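Local coordinates for succinoglycan biosynthesis protein (Bacillus cereus ATCC 14579, PDB 3B55), which is of uncertain function but binds calcium, belongs to the erythromycin esterase-like family and may take part in succinoglycan biosynthesis, at residues A253-Q257 with N290-T294. The protein carries 1 engineered substitution. Sequence-based numbering, arbitrary orientation.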
loop_
_atom_site.group_PDB
_atom_site.type_symbol
_atom_site.label_atom_id
_atom_site.label_comp_id
_atom_site.label_asym_id
_atom_site.label_seq_id
_atom_site.Cartn_x
_atom_site.Cartn_y
_atom_site.Cartn_z
ATOM N N ALA A 253 9.068 20.370 -5.516
ATOM C CA ALA A 253 7.846 19.597 -5.341
ATOM C C ALA A 253 8.110 18.537 -4.281
ATOM O O ALA A 253 7.290 18.325 -3.380
ATOM C CB ALA A 253 7.440 18.944 -6.662
ATOM N N TRP A 254 9.262 17.880 -4.388
ATOM C CA TRP A 254 9.639 16.854 -3.427
ATOM C C TRP A 254 9.715 17.429 -2.019
ATOM O O TRP A 254 9.152 16.872 -1.076
ATOM C CB TRP A 254 11.006 16.247 -3.766
ATOM C CG TRP A 254 10.961 15.056 -4.680
ATOM C CD1 TRP A 254 11.221 15.038 -6.023
ATOM C CD2 TRP A 254 10.644 13.710 -4.314
ATOM N NE1 TRP A 254 11.087 13.760 -6.513
ATOM C CE2 TRP A 254 10.731 12.925 -5.486
ATOM C CE3 TRP A 254 10.290 13.088 -3.109
ATOM C CZ2 TRP A 254 10.482 11.547 -5.488
ATOM C CZ3 TRP A 254 10.043 11.719 -3.109
ATOM C CH2 TRP A 254 10.140 10.964 -4.294
ATOM N N ILE A 255 10.426 18.542 -1.881
ATOM C CA ILE A 255 10.601 19.188 -0.583
ATOM C C ILE A 255 9.260 19.493 0.063
ATOM O O ILE A 255 9.031 19.168 1.225
ATOM C CB ILE A 255 11.415 20.488 -0.732
ATOM C CG1 ILE A 255 12.771 20.167 -1.375
ATOM C CG2 ILE A 255 11.586 21.161 0.615
ATOM C CD1 ILE A 255 13.568 19.080 -0.660
ATOM N N LYS A 256 8.373 20.106 -0.712
ATOM C CA LYS A 256 7.043 20.465 -0.246
ATOM C C LYS A 256 6.289 19.247 0.302
ATOM O O LYS A 256 5.616 19.331 1.330
ATOM C CB LYS A 256 6.264 21.094 -1.403
ATOM C CG LYS A 256 4.936 21.681 -1.019
ATOM C CD LYS A 256 4.385 22.539 -2.141
ATOM C CE LYS A 256 3.042 23.112 -1.747
ATOM N NZ LYS A 256 3.147 23.741 -0.403
ATOM N N GLN A 257 6.423 18.112 -0.380
ATOM C CA GLN A 257 5.753 16.888 0.034
ATOM C C GLN A 257 6.359 16.351 1.325
ATOM O O GLN A 257 5.636 15.866 2.202
ATOM C CB GLN A 257 5.844 15.830 -1.064
ATOM C CG GLN A 257 5.123 14.543 -0.711
ATOM C CD GLN A 257 3.644 14.746 -0.421
ATOM O OE1 GLN A 257 2.957 13.818 0.004
ATOM N NE2 GLN A 257 3.148 15.958 -0.650
ATOM N N ASN A 290 -0.594 10.716 -0.407
ATOM C CA ASN A 290 0.765 10.383 -0.804
ATOM C C ASN A 290 0.783 9.562 -2.082
ATOM O O ASN A 290 1.684 9.711 -2.903
ATOM C CB ASN A 290 1.470 9.646 0.337
ATOM C CG ASN A 290 1.685 10.546 1.544
ATOM O OD1 ASN A 290 1.883 10.077 2.673
ATOM N ND2 ASN A 290 1.649 11.853 1.307
ATOM N N ALA A 291 -0.219 8.703 -2.251
ATOM C CA ALA A 291 -0.323 7.880 -3.447
ATOM C C ALA A 291 -0.773 8.772 -4.607
ATOM O O ALA A 291 -0.350 8.585 -5.749
ATOM C CB ALA A 291 -1.325 6.768 -3.226
ATOM N N LYS A 292 -1.632 9.744 -4.309
ATOM C CA LYS A 292 -2.118 10.666 -5.336
ATOM C C LYS A 292 -0.986 11.590 -5.772
ATOM O O LYS A 292 -0.794 11.832 -6.965
ATOM C CB LYS A 292 -3.290 11.503 -4.815
ATOM C CG LYS A 292 -3.804 12.483 -5.854
ATOM C CD LYS A 292 -5.178 13.037 -5.519
ATOM C CE LYS A 292 -5.090 14.329 -4.738
ATOM N NZ LYS A 292 -6.387 15.064 -4.812
ATOM N N TRP A 293 -0.238 12.104 -4.803
ATOM C CA TRP A 293 0.887 12.984 -5.108
ATOM C C TRP A 293 1.870 12.297 -6.087
ATOM O O TRP A 293 2.364 12.920 -7.029
ATOM C CB TRP A 293 1.619 13.354 -3.815
ATOM C CG TRP A 293 2.797 14.230 -4.046
ATOM C CD1 TRP A 293 2.813 15.595 -4.068
ATOM C CD2 TRP A 293 4.119 13.808 -4.398
ATOM N NE1 TRP A 293 4.063 16.048 -4.418
ATOM C CE2 TRP A 293 4.882 14.971 -4.628
ATOM C CE3 TRP A 293 4.729 12.555 -4.546
ATOM C CZ2 TRP A 293 6.233 14.923 -5.001
ATOM C CZ3 TRP A 293 6.076 12.505 -4.918
ATOM C CH2 TRP A 293 6.810 13.684 -5.143
ATOM N N THR A 294 2.141 11.014 -5.861
ATOM C CA THR A 294 3.060 10.253 -6.705
ATOM C C THR A 294 2.592 10.190 -8.159
ATOM O O THR A 294 3.337 10.509 -9.074
ATOM C CB THR A 294 3.224 8.815 -6.177
ATOM O OG1 THR A 294 3.684 8.857 -4.823
ATOM C CG2 THR A 294 4.239 8.046 -7.025
HETATM O O HOH W 1 4.557 19.077 -3.886
#
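With CG set opposite the backbone N in both residues (chi1 -178° in Q257 and nearly the same in W293), the two side chains reach across from facing helices and pass alongside each other, each heading for the other's helix. A bend at chi2 then lays the Q257 chain along the indole of W293. Q257 CG sits over the five-membered ring of W293, 3.9 Å from its centroid and almost on the ring normal, a CH-pi contact. Further out the amide continues the stack, its plane only 15° from that of the indole, and Q257 NE2 lies over the ring 3.5 Å from W293 CD1. The pair illustrates how large side chains can join helices whose axes are well separated: the axes of segments 253-257 and 290-294 run antiparallel with a closest approach of 12.1 Å, and their parent helices, 250-268 and 278-298, follow each other in the chain as a helical hairpin. Within this erythromycin esterase-like fold, helix 278-298 packs through A291 and T294 on the central mixed sheet, and 250-268 packs against this helix, with W254 also reaching R167 on edge strand 167-172. At the far end of the indole, W293 turns its edge to the face of W254 in a T-shaped pair, ring planes 64° apart, with W293 CH2 over the W254 ring, 3.9 Å from W254 CD2. W293 NE1 donates to a water 3.1 Å away, and that water in turn donates to A253 O, 2.9 Å from the water oxygen; this bridge to the opposite backbone helps fix the rotation of the ring. A253 O also accepts the helical bond from Q257 N, while W293 stacks with H297 one turn further along its own helix.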